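Local coordinates for protein ZmpA Glycopeptidase (Clostridium perfringens, PDB 6XSX) that probably cleaves glycosylated proteins as an M60-family metalloprotease, of which this chain is the catalytic module, at residues Q59-E68 with G132-I143; T114-T122 with P173-F182. All blocks are in the same frame, centred on the assembly; numbering follows the deposited sequence.

Contact 1: residues Q59-E68 with G132-I143. With EDO (1,2-ethanediol), chain F.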
ATOM      1  N   GLN A  59      21.592  29.501   7.899  1.00 23.38           N
ATOM      2  CA  GLN A  59      23.034  29.314   7.998  1.00 22.79           C
ATOM      3  C   GLN A  59      23.637  29.244   6.595  1.00 22.51           C
ATOM      4  O   GLN A  59      22.945  28.968   5.617  1.00 20.48           O
ATOM      5  CB  GLN A  59      23.417  28.137   8.906  1.00 23.38           C
ATOM      6  CG  GLN A  59      23.421  26.767   8.241  1.00 23.58           C
ATOM      7  CD  GLN A  59      24.140  25.720   9.070  1.00 25.58           C
ATOM      8  OE1 GLN A  59      23.570  25.083   9.958  1.00 24.05           O
ATOM      9  NE2 GLN A  59      25.414  25.511   8.770  1.00 24.82           N
ATOM     10  N   VAL A  60      24.942  29.513   6.533  1.00 22.04           N
ATOM     11  CA  VAL A  60      25.726  29.395   5.318  1.00 23.60           C
ATOM     12  C   VAL A  60      26.422  28.039   5.339  1.00 23.24           C
ATOM     13  O   VAL A  60      26.919  27.608   6.377  1.00 25.45           O
ATOM     14  CB  VAL A  60      26.758  30.537   5.225  1.00 25.37           C
ATOM     15  CG1 VAL A  60      27.739  30.337   4.075  1.00 25.11           C
ATOM     16  CG2 VAL A  60      26.089  31.905   5.157  1.00 24.33           C
ATOM     17  N   ILE A  61      26.422  27.372   4.184  1.00 22.46           N
ATOM     18  CA  ILE A  61      27.247  26.195   3.959  1.00 21.52           C
ATOM     19  C   ILE A  61      28.003  26.434   2.657  1.00 21.92           C
ATOM     20  O   ILE A  61      27.584  27.269   1.851  1.00 20.69           O
ATOM     21  CB  ILE A  61      26.393  24.909   3.898  1.00 22.09           C
ATOM     22  CG1 ILE A  61      25.319  24.963   2.806  1.00 21.26           C
ATOM     23  CG2 ILE A  61      25.801  24.588   5.266  1.00 21.06           C
ATOM     24  CD1 ILE A  61      24.773  23.603   2.396  1.00 23.07           C
ATOM     25  N   THR A  62      29.122  25.724   2.484  1.00 20.72           N
ATOM     26  CA  THR A  62      29.905  25.827   1.262  1.00 21.24           C
ATOM     27  C   THR A  62      29.991  24.445   0.626  1.00 20.28           C
ATOM     28  O   THR A  62      30.408  23.488   1.272  1.00 18.98           O
ATOM     29  CB  THR A  62      31.286  26.455   1.508  1.00 21.68           C
ATOM     30  OG1 THR A  62      31.083  27.693   2.189  1.00 21.75           O
ATOM     31  CG2 THR A  62      32.045  26.701   0.221  1.00 21.62           C
ATOM     32  N   VAL A  63      29.527  24.342  -0.622  1.00 19.45           N
ATOM     33  CA  VAL A  63      29.476  23.039  -1.264  1.00 20.62           C
ATOM     34  C   VAL A  63      30.371  23.077  -2.491  1.00 20.89           C
ATOM     35  O   VAL A  63      30.250  23.969  -3.322  1.00 22.41           O
ATOM     36  CB  VAL A  63      28.039  22.624  -1.624  1.00 21.29           C
ATOM     37  CG1 VAL A  63      27.993  21.229  -2.241  1.00 21.37           C
ATOM     38  CG2 VAL A  63      27.116  22.714  -0.419  1.00 20.28           C
ATOM     39  N   TYR A  64      31.267  22.096  -2.570  1.00 21.29           N
ATOM     40  CA  TYR A  64      32.171  21.954  -3.695  1.00 22.55           C
ATOM     41  C   TYR A  64      31.661  20.844  -4.604  1.00 22.92           C
ATOM     42  O   TYR A  64      31.334  19.754  -4.129  1.00 23.81           O
ATOM     43  CB  TYR A  64      33.583  21.685  -3.181  1.00 22.19           C
ATOM     44  CG  TYR A  64      34.186  22.894  -2.520  1.00 22.91           C
ATOM     45  CD1 TYR A  64      34.790  23.890  -3.278  1.00 23.54           C
ATOM     46  CD2 TYR A  64      34.115  23.063  -1.148  1.00 23.25           C
ATOM     47  CE1 TYR A  64      35.334  25.017  -2.679  1.00 23.23           C
ATOM     48  CE2 TYR A  64      34.650  24.186  -0.539  1.00 24.07           C
ATOM     49  CZ  TYR A  64      35.255  25.163  -1.306  1.00 23.31           C
ATOM     50  OH  TYR A  64      35.777  26.266  -0.696  1.00 26.64           O
ATOM     51  N   VAL A  65      31.584  21.157  -5.904  1.00 21.96           N
ATOM     52  CA  VAL A  65      31.003  20.271  -6.897  1.00 21.98           C
ATOM     53  C   VAL A  65      32.019  20.059  -8.017  1.00 22.86           C
ATOM     54  O   VAL A  65      32.507  21.016  -8.618  1.00 22.95           O
ATOM     55  CB  VAL A  65      29.684  20.854  -7.446  1.00 22.20           C
ATOM     56  CG1 VAL A  65      29.120  20.022  -8.591  1.00 22.10           C
ATOM     57  CG2 VAL A  65      28.633  21.058  -6.358  1.00 21.15           C
ATOM     58  N   ASP A  66      32.323  18.792  -8.300  1.00 23.68           N
ATOM     59  CA  ASP A  66      33.169  18.442  -9.430  1.00 24.52           C
ATOM     60  C   ASP A  66      32.371  17.588 -10.414  1.00 22.80           C
ATOM     61  O   ASP A  66      31.938  16.487 -10.071  1.00 22.58           O
ATOM     62  CB  ASP A  66      34.462  17.780  -8.933  1.00 28.00           C
ATOM     63  CG  ASP A  66      35.355  17.204 -10.022  1.00 31.70           C
ATOM     64  OD1 ASP A  66      35.093  17.451 -11.216  1.00 31.65           O
ATOM     65  OD2 ASP A  66      36.312  16.497  -9.660  1.00 36.97           O
ATOM     66  N   VAL A  67      32.137  18.136 -11.617  1.00 21.52           N
ATOM     67  CA  VAL A  67      31.615  17.400 -12.767  1.00 22.16           C
ATOM     68  C   VAL A  67      32.511  17.734 -13.959  1.00 23.57           C
ATOM     69  O   VAL A  67      33.261  18.710 -13.901  1.00 22.87           O
ATOM     70  CB  VAL A  67      30.147  17.761 -13.099  1.00 20.78           C
ATOM     71  CG1 VAL A  67      29.184  17.370 -11.984  1.00 20.58           C
ATOM     72  CG2 VAL A  67      29.985  19.230 -13.468  1.00 19.69           C
ATOM     73  N   GLU A  68      32.402  16.950 -15.041  1.00 24.03           N
ATOM     74  CA  GLU A  68      33.049  17.310 -16.292  1.00 26.54           C
ATOM     75  C   GLU A  68      32.501  18.654 -16.752  1.00 26.11           C
ATOM     76  O   GLU A  68      31.301  18.898 -16.649  1.00 26.56           O
ATOM     77  CB  GLU A  68      32.709  16.318 -17.401  1.00 27.05           C
ATOM     78  CG  GLU A  68      33.422  14.995 -17.281  1.00 31.26           C
ATOM     79  CD  GLU A  68      33.023  14.025 -18.378  1.00 32.57           C
ATOM     80  OE1 GLU A  68      32.789  14.484 -19.521  1.00 33.16           O
ATOM     81  OE2 GLU A  68      32.921  12.825 -18.081  1.00 33.93           O
ATOM     82  N   GLY A 132      28.293  12.081 -17.950  1.00 25.61           N
ATOM     83  CA  GLY A 132      29.697  11.710 -18.011  1.00 24.91           C
ATOM     84  C   GLY A 132      30.151  11.117 -16.678  1.00 27.34           C
ATOM     85  O   GLY A 132      29.443  10.291 -16.097  1.00 27.16           O
ATOM     86  N   ARG A 133      31.321  11.549 -16.186  1.00 26.27           N
ATOM     87  CA  ARG A 133      31.871  10.934 -14.986  1.00 27.29           C
ATOM     88  C   ARG A 133      31.002  11.306 -13.782  1.00 27.35           C
ATOM     89  O   ARG A 133      30.340  12.348 -13.779  1.00 26.92           O
ATOM     90  CB  ARG A 133      33.368  11.231 -14.829  1.00 26.85           C
ATOM     91  CG  ARG A 133      33.681  12.635 -14.335  1.00 29.03           C
ATOM     92  CD  ARG A 133      35.099  12.804 -13.825  1.00 28.09           C
ATOM     93  NE  ARG A 133      35.304  14.178 -13.397  1.00 28.37           N
ATOM     94  CZ  ARG A 133      35.785  15.150 -14.168  1.00 29.25           C
ATOM     95  NH1 ARG A 133      36.115  14.898 -15.424  1.00 27.81           N
ATOM     96  NH2 ARG A 133      35.932  16.373 -13.678  1.00 27.88           N
ATOM     97  N   LYS A 134      30.979  10.418 -12.783  1.00 25.41           N
ATOM     98  CA  LYS A 134      30.156  10.624 -11.605  1.00 24.71           C
ATOM     99  C   LYS A 134      30.586  11.911 -10.914  1.00 24.18           C
ATOM    100  O   LYS A 134      31.776  12.137 -10.687  1.00 24.14           O
ATOM    101  CB  LYS A 134      30.320   9.466 -10.620  1.00 24.82           C
ATOM    102  CG  LYS A 134      29.821   8.129 -11.129  1.00 26.44           C
ATOM    103  CD  LYS A 134      30.054   7.001 -10.158  1.00 27.05           C
ATOM    104  CE  LYS A 134      30.099   5.669 -10.876  1.00 31.14           C
ATOM    105  NZ  LYS A 134      29.484   4.603 -10.055  1.00 32.64           N
ATOM    106  N   PRO A 135      29.627  12.776 -10.523  1.00 22.98           N
ATOM    107  CA  PRO A 135      29.951  13.954  -9.717  1.00 21.81           C
ATOM    108  C   PRO A 135      30.588  13.576  -8.380  1.00 22.88           C
ATOM    109  O   PRO A 135      30.308  12.517  -7.813  1.00 21.95           O
ATOM    110  CB  PRO A 135      28.584  14.609  -9.452  1.00 21.11           C
ATOM    111  CG  PRO A 135      27.676  14.049 -10.523  1.00 21.68           C
ATOM    112  CD  PRO A 135      28.189  12.649 -10.807  1.00 22.16           C
ATOM    113  N   LYS A 136      31.458  14.463  -7.897  1.00 22.41           N
ATOM    114  CA  LYS A 136      31.965  14.398  -6.541  1.00 23.72           C
ATOM    115  C   LYS A 136      31.551  15.690  -5.857  1.00 24.30           C
ATOM    116  O   LYS A 136      31.638  16.753  -6.469  1.00 23.91           O
ATOM    117  CB  LYS A 136      33.493  14.318  -6.533  1.00 24.80           C
ATOM    118  CG  LYS A 136      34.085  13.032  -7.087  1.00 27.37           C
ATOM    119  CD  LYS A 136      35.517  13.221  -7.551  1.00 29.95           C
ATOM    120  CE  LYS A 136      36.207  11.918  -7.891  1.00 33.13           C
ATOM    121  NZ  LYS A 136      36.217  11.005  -6.726  1.00 35.15           N
ATOM    122  N   ILE A 137      31.074  15.591  -4.609  1.00 23.05           N
ATOM    123  CA  ILE A 137      30.786  16.806  -3.870  1.00 24.43           C
ATOM    124  C   ILE A 137      31.339  16.696  -2.453  1.00 23.10           C
ATOM    125  O   ILE A 137      31.528  15.595  -1.925  1.00 21.64           O
ATOM    126  CB  ILE A 137      29.291  17.207  -3.896  1.00 25.94           C
ATOM    127  CG1 ILE A 137      28.452  16.449  -2.869  1.00 26.37           C
ATOM    128  CG2 ILE A 137      28.693  17.124  -5.297  1.00 27.13           C
ATOM    129  CD1 ILE A 137      27.121  17.111  -2.588  1.00 29.44           C
ATOM    130  N   ARG A 138      31.590  17.873  -1.871  1.00 21.65           N
ATOM    131  CA  ARG A 138      31.974  18.009  -0.480  1.00 22.54           C
ATOM    132  C   ARG A 138      31.160  19.141   0.135  1.00 21.79           C
ATOM    133  O   ARG A 138      30.966  20.178  -0.494  1.00 21.02           O
ATOM    134  CB  ARG A 138      33.472  18.306  -0.390  1.00 23.05           C
ATOM    135  CG  ARG A 138      34.034  18.242   1.020  1.00 24.82           C
ATOM    136  CD  ARG A 138      35.553  18.232   0.994  1.00 25.58           C
ATOM    137  NE  ARG A 138      36.151  19.319   0.227  1.00 27.19           N
ATOM    138  CZ  ARG A 138      36.309  20.559   0.676  1.00 28.31           C
ATOM    139  NH1 ARG A 138      35.898  20.881   1.891  1.00 27.09           N
ATOM    140  NH2 ARG A 138      36.878  21.471  -0.095  1.00 29.27           N
ATOM    141  N   ILE A 139      30.688  18.923   1.368  1.00 21.22           N
ATOM    142  CA  ILE A 139      29.893  19.917   2.064  1.00 21.72           C
ATOM    143  C   ILE A 139      30.671  20.382   3.293  1.00 21.78           C
ATOM    144  O   ILE A 139      31.061  19.566   4.123  1.00 22.43           O
ATOM    145  CB  ILE A 139      28.496  19.354   2.422  1.00 20.99           C
ATOM    146  CG1 ILE A 139      27.732  18.913   1.170  1.00 20.67           C
ATOM    147  CG2 ILE A 139      27.693  20.356   3.235  1.00 21.09           C
ATOM    148  CD1 ILE A 139      26.569  17.981   1.446  1.00 20.15           C
ATOM    149  N   GLU A 140      30.852  21.702   3.420  1.00 21.92           N
ATOM    150  CA  GLU A 140      31.489  22.294   4.587  1.00 21.77           C
ATOM    151  C   GLU A 140      30.460  23.078   5.399  1.00 21.06           C
ATOM    152  O   GLU A 140      29.613  23.773   4.835  1.00 20.51           O
ATOM    153  CB  GLU A 140      32.557  23.303   4.153  1.00 23.31           C
ATOM    154  CG  GLU A 140      33.803  22.704   3.534  1.00 25.73           C
ATOM    155  CD  GLU A 140      34.886  23.728   3.198  1.00 27.65           C
ATOM    156  OE1 GLU A 140      34.632  24.956   3.351  1.00 28.07           O
ATOM    157  OE2 GLU A 140      35.983  23.307   2.771  1.00 28.34           O
ATOM    158  N   GLY A 141      30.566  22.981   6.730  1.00 21.39           N
ATOM    159  CA  GLY A 141      29.898  23.891   7.648  1.00 21.35           C
ATOM    160  C   GLY A 141      28.618  23.305   8.245  1.00 22.98           C
ATOM    161  O   GLY A 141      27.895  23.999   8.963  1.00 22.27           O
ATOM    162  N   ALA A 142      28.343  22.025   7.952  1.00 22.56           N
ATOM    163  CA  ALA A 142      27.119  21.401   8.427  1.00 25.62           C
ATOM    164  C   ALA A 142      27.423  20.508   9.632  1.00 27.15           C
ATOM    165  O   ALA A 142      28.578  20.233   9.923  1.00 27.11           O
ATOM    166  CB  ALA A 142      26.430  20.654   7.305  1.00 23.26           C
ATOM    167  N   ILE A 143      26.368  20.046  10.313  1.00 29.15           N
ATOM    168  CA  ILE A 143      26.491  19.226  11.512  1.00 29.46           C
ATOM    169  C   ILE A 143      26.021  17.818  11.157  1.00 27.19           C
ATOM    170  O   ILE A 143      25.045  17.675  10.435  1.00 27.71           O
ATOM    171  CB  ILE A 143      25.612  19.816  12.641  1.00 30.73           C
ATOM    172  CG1 ILE A 143      25.820  21.324  12.820  1.00 35.30           C
ATOM    173  CG2 ILE A 143      25.797  19.062  13.950  1.00 31.06           C
ATOM    174  CD1 ILE A 143      25.034  22.183  11.835  1.00 37.12           C
TER
HETATM  175  C1  EDO F1305      35.281  17.301  -3.988  1.00 32.24           C
HETATM  176  O1  EDO F1305      35.905  18.086  -2.987  1.00 37.63           O
HETATM  177  C2  EDO F1305      34.511  18.136  -4.932  1.00 31.39           C
HETATM  178  O2  EDO F1305      35.333  19.122  -5.524  1.00 30.64           O
HETATM  179  O   HOH W   1      33.662  14.068 -11.017  1.00 24.41           O
HETATM  180  O   HOH W   2      30.397  14.720 -14.868  1.00 22.20           O
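Val63 and Ile139 lie side by side on the buried face of an antiparallel strand pair, CG1 of Val63 4.1 Å from CG1 of Ile139. Val65 and Ile137 repeat the pattern, and Val67 CG1 meets the Pro135 ring. This packed face turns toward strand 49-56, where Tyr53 touches Ile139. Six backbone hydrogen bonds join Thr62, Tyr64 and Asp66 to Glu140, Arg138 and Lys136.

The other face is polar and looser. Arg138 bends at chi3 (53°), and its guanidinium lies over one face of the Tyr64 ring, NH2 3.4 Å from CD2. The two planes are 20° apart. Arg138 NH1 also makes a nearly straight salt bridge of 2.6 Å to Glu140 OE2, in the guanidinium plane. Arg138 NE makes a weak hydrogen bond to O1 of an ethanediol, probably from the crystallisation liquor.

At one end, Arg133 NH2 forms a salt bridge with Asp66 OD1, on its syn lone pair, at 2.8 Å. Glu68 OE2 takes the backbone N of Arg133, also at 2.8 Å. At the other end, Gln59 NE2 binds Gly141 O at 2.9 Å, from above the carbonyl plane. The chemistry implies a two-faced sheet: aliphatic toward the protein, polar and partly charge-paired outside.

Contact 2: residues T114-T122 with P173-F182; sequences TAKAGVLYT and PQLPDVFDVF
Tyr121 OH donates a hydrogen bond to Asp180 OD2 at 2.7 Å. The oxygen is met on its syn side, 29° out of the carboxylate plane. With CG beside the backbone N (chi1 -78°), the carboxylate reaches toward strand 117-122 and meets the tyrosine hydroxyl. Tyr145 OH of strand 143-149 binds the same OD2, while Asn189 holds OD1.

Apolar contacts are more numerous. They run between strand 117-122 and the loop leading into strand 179-182, with Phe182 on that strand. The two strands are not sheet neighbours. Val119 and Val178 meet tip to tip, their CG1 atoms 3.5 Å apart. At one end, Ala117 CB touches Pro176 CD at 3.8 Å. The Pro176 ring also packs on the backbone of Gly118. At the other end, Tyr121 and Phe182 meet edge to edge, CE1 of Tyr121 3.6 Å from CZ of Phe182.

Water supplies the last link. One molecule donates to Lys116 O at 2.9 Å and to Gln174 O at 2.7 Å. Nearby, Ala115 CB rests on the carbonyl oxygens of Pro173 and Gln174.

Apolar side chains thus fill most of this interface. The buried carboxylate is held by several donors, which would probably favour its charged form.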
ATOM      1  N   THR A 114       8.550  23.703  16.293  1.00 20.30           N
ATOM      2  CA  THR A 114       9.601  23.063  15.517  1.00 19.98           C
ATOM      3  C   THR A 114      10.637  24.112  15.134  1.00 20.11           C
ATOM      4  O   THR A 114      10.284  25.176  14.631  1.00 19.29           O
ATOM      5  CB  THR A 114       9.049  22.384  14.257  1.00 21.60           C
ATOM      6  OG1 THR A 114       7.899  21.641  14.658  1.00 20.68           O
ATOM      7  CG2 THR A 114      10.052  21.472  13.577  1.00 19.71           C
ATOM      8  N   ALA A 115      11.914  23.778  15.364  1.00 20.34           N
ATOM      9  CA  ALA A 115      13.036  24.594  14.932  1.00 20.57           C
ATOM     10  C   ALA A 115      13.011  24.752  13.411  1.00 20.58           C
ATOM     11  O   ALA A 115      12.578  23.851  12.692  1.00 21.60           O
ATOM     12  CB  ALA A 115      14.325  23.956  15.396  1.00 20.08           C
ATOM     13  N   LYS A 116      13.465  25.917  12.929  1.00 20.04           N
ATOM     14  CA  LYS A 116      13.638  26.134  11.503  1.00 19.18           C
ATOM     15  C   LYS A 116      14.971  25.501  11.118  1.00 18.80           C
ATOM     16  O   LYS A 116      16.030  26.113  11.263  1.00 19.15           O
ATOM     17  CB  LYS A 116      13.570  27.628  11.162  1.00 19.29           C
ATOM     18  CG  LYS A 116      12.291  28.342  11.578  1.00 20.16           C
ATOM     19  CD  LYS A 116      11.069  27.890  10.797  1.00 21.15           C
ATOM     20  CE  LYS A 116       9.921  28.882  10.862  1.00 22.75           C
ATOM     21  NZ  LYS A 116      10.076  29.953   9.844  1.00 22.06           N
ATOM     22  N   ALA A 117      14.909  24.235  10.699  1.00 18.64           N
ATOM     23  CA  ALA A 117      16.113  23.449  10.492  1.00 17.93           C
ATOM     24  C   ALA A 117      15.712  22.108   9.893  1.00 17.90           C
ATOM     25  O   ALA A 117      14.540  21.727   9.950  1.00 17.96           O
ATOM     26  CB  ALA A 117      16.818  23.254  11.817  1.00 17.94           C
ATOM     27  N   GLY A 118      16.707  21.394   9.357  1.00 17.08           N
ATOM     28  CA  GLY A 118      16.482  20.076   8.786  1.00 16.39           C
ATOM     29  C   GLY A 118      17.779  19.469   8.260  1.00 16.64           C
ATOM     30  O   GLY A 118      18.852  19.764   8.779  1.00 17.22           O
ATOM     31  N   VAL A 119      17.657  18.626   7.228  1.00 17.07           N
ATOM     32  CA  VAL A 119      18.745  17.778   6.770  1.00 17.17           C
ATOM     33  C   VAL A 119      18.931  17.959   5.259  1.00 17.98           C
ATOM     34  O   VAL A 119      18.068  18.518   4.576  1.00 17.78           O
ATOM     35  CB  VAL A 119      18.481  16.301   7.131  1.00 17.74           C
ATOM     36  CG1 VAL A 119      18.327  16.087   8.631  1.00 16.84           C
ATOM     37  CG2 VAL A 119      17.289  15.740   6.374  1.00 16.82           C
ATOM     38  N   LEU A 120      20.079  17.471   4.759  1.00 18.48           N
ATOM     39  CA  LEU A 120      20.432  17.538   3.350  1.00 18.89           C
ATOM     40  C   LEU A 120      20.454  16.128   2.780  1.00 19.21           C
ATOM     41  O   LEU A 120      21.016  15.218   3.394  1.00 17.98           O
ATOM     42  CB  LEU A 120      21.807  18.201   3.144  1.00 18.54           C
ATOM     43  CG  LEU A 120      22.017  19.591   3.755  1.00 18.65           C
ATOM     44  CD1 LEU A 120      23.439  20.063   3.503  1.00 18.98           C
ATOM     45  CD2 LEU A 120      21.029  20.611   3.201  1.00 18.86           C
ATOM     46  N   TYR A 121      19.831  15.995   1.600  1.00 19.49           N
ATOM     47  CA  TYR A 121      19.970  14.846   0.724  1.00 20.33           C
ATOM     48  C   TYR A 121      20.490  15.312  -0.636  1.00 21.13           C
ATOM     49  O   TYR A 121      20.428  16.501  -0.960  1.00 23.19           O
ATOM     50  CB  TYR A 121      18.616  14.158   0.535  1.00 19.83           C
ATOM     51  CG  TYR A 121      17.835  13.896   1.804  1.00 19.51           C
ATOM     52  CD1 TYR A 121      18.307  13.022   2.772  1.00 18.41           C
ATOM     53  CD2 TYR A 121      16.613  14.518   2.028  1.00 18.47           C
ATOM     54  CE1 TYR A 121      17.595  12.775   3.935  1.00 17.67           C
ATOM     55  CE2 TYR A 121      15.879  14.277   3.180  1.00 17.55           C
ATOM     56  CZ  TYR A 121      16.370  13.397   4.131  1.00 18.00           C
ATOM     57  OH  TYR A 121      15.657  13.171   5.270  1.00 16.69           O
ATOM     58  N   THR A 122      20.998  14.363  -1.430  1.00 19.29           N
ATOM     59  CA  THR A 122      21.371  14.657  -2.801  1.00 18.55           C
ATOM     60  C   THR A 122      20.316  14.084  -3.740  1.00 19.49           C
ATOM     61  O   THR A 122      19.686  13.060  -3.453  1.00 18.25           O
ATOM     62  CB  THR A 122      22.768  14.129  -3.169  1.00 17.44           C
ATOM     63  OG1 THR A 122      22.760  12.702  -3.159  1.00 16.93           O
ATOM     64  CG2 THR A 122      23.852  14.610  -2.230  1.00 16.87           C
ATOM     65  N   PRO A 173      18.771  23.778  20.947  1.00 25.13           N
ATOM     66  CA  PRO A 173      17.421  23.491  20.453  1.00 25.41           C
ATOM     67  C   PRO A 173      17.096  24.034  19.060  1.00 24.64           C
ATOM     68  O   PRO A 173      16.019  23.748  18.537  1.00 25.04           O
ATOM     69  CB  PRO A 173      16.498  24.171  21.491  1.00 25.34           C
ATOM     70  CG  PRO A 173      17.382  24.425  22.692  1.00 24.95           C
ATOM     71  CD  PRO A 173      18.751  24.697  22.100  1.00 25.44           C
ATOM     72  N   GLN A 174      18.014  24.814  18.469  1.00 23.67           N
ATOM     73  CA  GLN A 174      17.849  25.316  17.110  1.00 24.17           C
ATOM     74  C   GLN A 174      18.161  24.221  16.088  1.00 23.39           C
ATOM     75  O   GLN A 174      17.866  24.404  14.902  1.00 22.19           O
ATOM     76  CB  GLN A 174      18.817  26.463  16.799  1.00 26.55           C
ATOM     77  CG  GLN A 174      18.501  27.804  17.452  1.00 30.70           C
ATOM     78  CD  GLN A 174      19.619  28.808  17.240  1.00 35.55           C
ATOM     79  OE1 GLN A 174      20.767  28.461  16.928  1.00 34.92           O
ATOM     80  NE2 GLN A 174      19.300  30.081  17.427  1.00 35.95           N
ATOM     81  N   LEU A 175      18.828  23.138  16.526  1.00 21.42           N
ATOM     82  CA  LEU A 175      19.144  22.005  15.657  1.00 21.61           C
ATOM     83  C   LEU A 175      17.874  21.214  15.340  1.00 20.49           C
ATOM     84  O   LEU A 175      16.957  21.185  16.152  1.00 21.00           O
ATOM     85  CB  LEU A 175      20.155  21.085  16.353  1.00 21.22           C
ATOM     86  CG  LEU A 175      21.600  21.575  16.398  1.00 21.53           C
ATOM     87  CD1 LEU A 175      22.430  20.668  17.295  1.00 22.14           C
ATOM     88  CD2 LEU A 175      22.210  21.622  15.004  1.00 21.08           C
ATOM     89  N   PRO A 176      17.779  20.499  14.187  1.00 20.31           N
ATOM     90  CA  PRO A 176      16.591  19.693  13.892  1.00 18.78           C
ATOM     91  C   PRO A 176      16.575  18.420  14.744  1.00 18.48           C
ATOM     92  O   PRO A 176      17.606  17.770  14.911  1.00 18.04           O
ATOM     93  CB  PRO A 176      16.789  19.334  12.414  1.00 18.41           C
ATOM     94  CG  PRO A 176      18.289  19.242  12.278  1.00 18.66           C
ATOM     95  CD  PRO A 176      18.819  20.371  13.151  1.00 18.60           C
ATOM     96  N   ASP A 177      15.397  18.081  15.285  1.00 18.06           N
ATOM     97  CA  ASP A 177      15.186  16.817  15.975  1.00 17.70           C
ATOM     98  C   ASP A 177      14.880  15.760  14.911  1.00 16.99           C
ATOM     99  O   ASP A 177      13.740  15.653  14.461  1.00 16.62           O
ATOM    100  CB  ASP A 177      14.058  16.938  17.015  1.00 18.29           C
ATOM    101  CG  ASP A 177      13.918  15.742  17.956  1.00 18.31           C
ATOM    102  OD1 ASP A 177      14.628  14.728  17.750  1.00 16.97           O
ATOM    103  OD2 ASP A 177      13.088  15.823  18.891  1.00 18.18           O
ATOM    104  N   VAL A 178      15.899  14.995  14.502  1.00 15.77           N
ATOM    105  CA  VAL A 178      15.760  14.151  13.322  1.00 16.57           C
ATOM    106  C   VAL A 178      16.624  12.898  13.444  1.00 17.23           C
ATOM    107  O   VAL A 178      17.773  12.990  13.874  1.00 17.37           O
ATOM    108  CB  VAL A 178      16.101  14.904  12.017  1.00 16.31           C
ATOM    109  CG1 VAL A 178      17.517  15.473  12.024  1.00 16.00           C
ATOM    110  CG2 VAL A 178      15.916  14.023  10.792  1.00 16.66           C
ATOM    111  N   PHE A 179      16.063  11.759  12.993  1.00 17.20           N
ATOM    112  CA  PHE A 179      16.801  10.528  12.740  1.00 18.11           C
ATOM    113  C   PHE A 179      16.286   9.879  11.458  1.00 18.29           C
ATOM    114  O   PHE A 179      15.072   9.738  11.282  1.00 18.22           O
ATOM    115  CB  PHE A 179      16.661   9.562  13.922  1.00 18.29           C
ATOM    116  CG  PHE A 179      17.272   8.207  13.691  1.00 18.17           C
ATOM    117  CD1 PHE A 179      18.649   8.027  13.739  1.00 19.03           C
ATOM    118  CD2 PHE A 179      16.474   7.108  13.414  1.00 17.99           C
ATOM    119  CE1 PHE A 179      19.211   6.777  13.513  1.00 18.86           C
ATOM    120  CE2 PHE A 179      17.034   5.860  13.179  1.00 17.71           C
ATOM    121  CZ  PHE A 179      18.401   5.694  13.241  1.00 18.86           C
ATOM    122  N   ASP A 180      17.214   9.481  10.571  1.00 17.82           N
ATOM    123  CA  ASP A 180      16.837   8.875   9.298  1.00 17.74           C
ATOM    124  C   ASP A 180      17.335   7.437   9.224  1.00 18.17           C
ATOM    125  O   ASP A 180      18.472   7.167   9.598  1.00 18.43           O
ATOM    126  CB  ASP A 180      17.392   9.644   8.093  1.00 16.82           C
ATOM    127  CG  ASP A 180      16.628  10.908   7.725  1.00 16.54           C
ATOM    128  OD1 ASP A 180      15.464  11.035   8.141  1.00 16.62           O
ATOM    129  OD2 ASP A 180      17.196  11.758   7.010  1.00 16.10           O
ATOM    130  N   VAL A 181      16.492   6.544   8.681  1.00 17.86           N
ATOM    131  CA  VAL A 181      16.927   5.217   8.266  1.00 17.50           C
ATOM    132  C   VAL A 181      16.836   5.122   6.745  1.00 18.07           C
ATOM    133  O   VAL A 181      15.739   5.227   6.185  1.00 18.04           O
ATOM    134  CB  VAL A 181      16.081   4.094   8.897  1.00 16.81           C
ATOM    135  CG1 VAL A 181      16.643   2.716   8.555  1.00 16.40           C
ATOM    136  CG2 VAL A 181      15.924   4.264  10.403  1.00 16.64           C
ATOM    137  N   PHE A 182      17.992   4.899   6.105  1.00 17.79           N
ATOM    138  CA  PHE A 182      18.075   4.608   4.682  1.00 19.10           C
ATOM    139  C   PHE A 182      18.241   3.108   4.479  1.00 19.42           C
ATOM    140  O   PHE A 182      19.208   2.516   4.963  1.00 19.75           O
ATOM    141  CB  PHE A 182      19.276   5.310   4.045  1.00 19.28           C
ATOM    142  CG  PHE A 182      19.261   6.807   4.213  1.00 20.00           C
ATOM    143  CD1 PHE A 182      18.799   7.625   3.197  1.00 19.99           C
ATOM    144  CD2 PHE A 182      19.691   7.394   5.395  1.00 20.08           C
ATOM    145  CE1 PHE A 182      18.774   9.005   3.360  1.00 20.75           C
ATOM    146  CE2 PHE A 182      19.672   8.773   5.553  1.00 20.69           C
ATOM    147  CZ  PHE A 182      19.212   9.575   4.534  1.00 20.14           C
TER
HETATM  148  O   HOH W   3      17.262  26.750  13.788  1.00 20.26           O

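Overall arrangement
Contact 1 pairs neighbouring strands of a four-stranded antiparallel sheet. Contact 2 bridges part of the large mixed sheet, across strands 49-56 and 143-149. Contact 2 is the more buried. It relies on side chains, one water and a single direct hydrogen bond. Contact 1 is held by backbone bonds and has a polar outer face. Their centres are about 19 Å apart, yet they touch. Leu120 CD1 packs on Ile61 CD1 at 3.9 Å and also meets Ile139, while Ile137 meets Thr122. The inner face of contact 1 thus joins the side of strand 117-122 turned away from contact 2. Separately, Ile143 touches Leu175 in the loop. Both contacts belong to the M60 peptidase region of the protein.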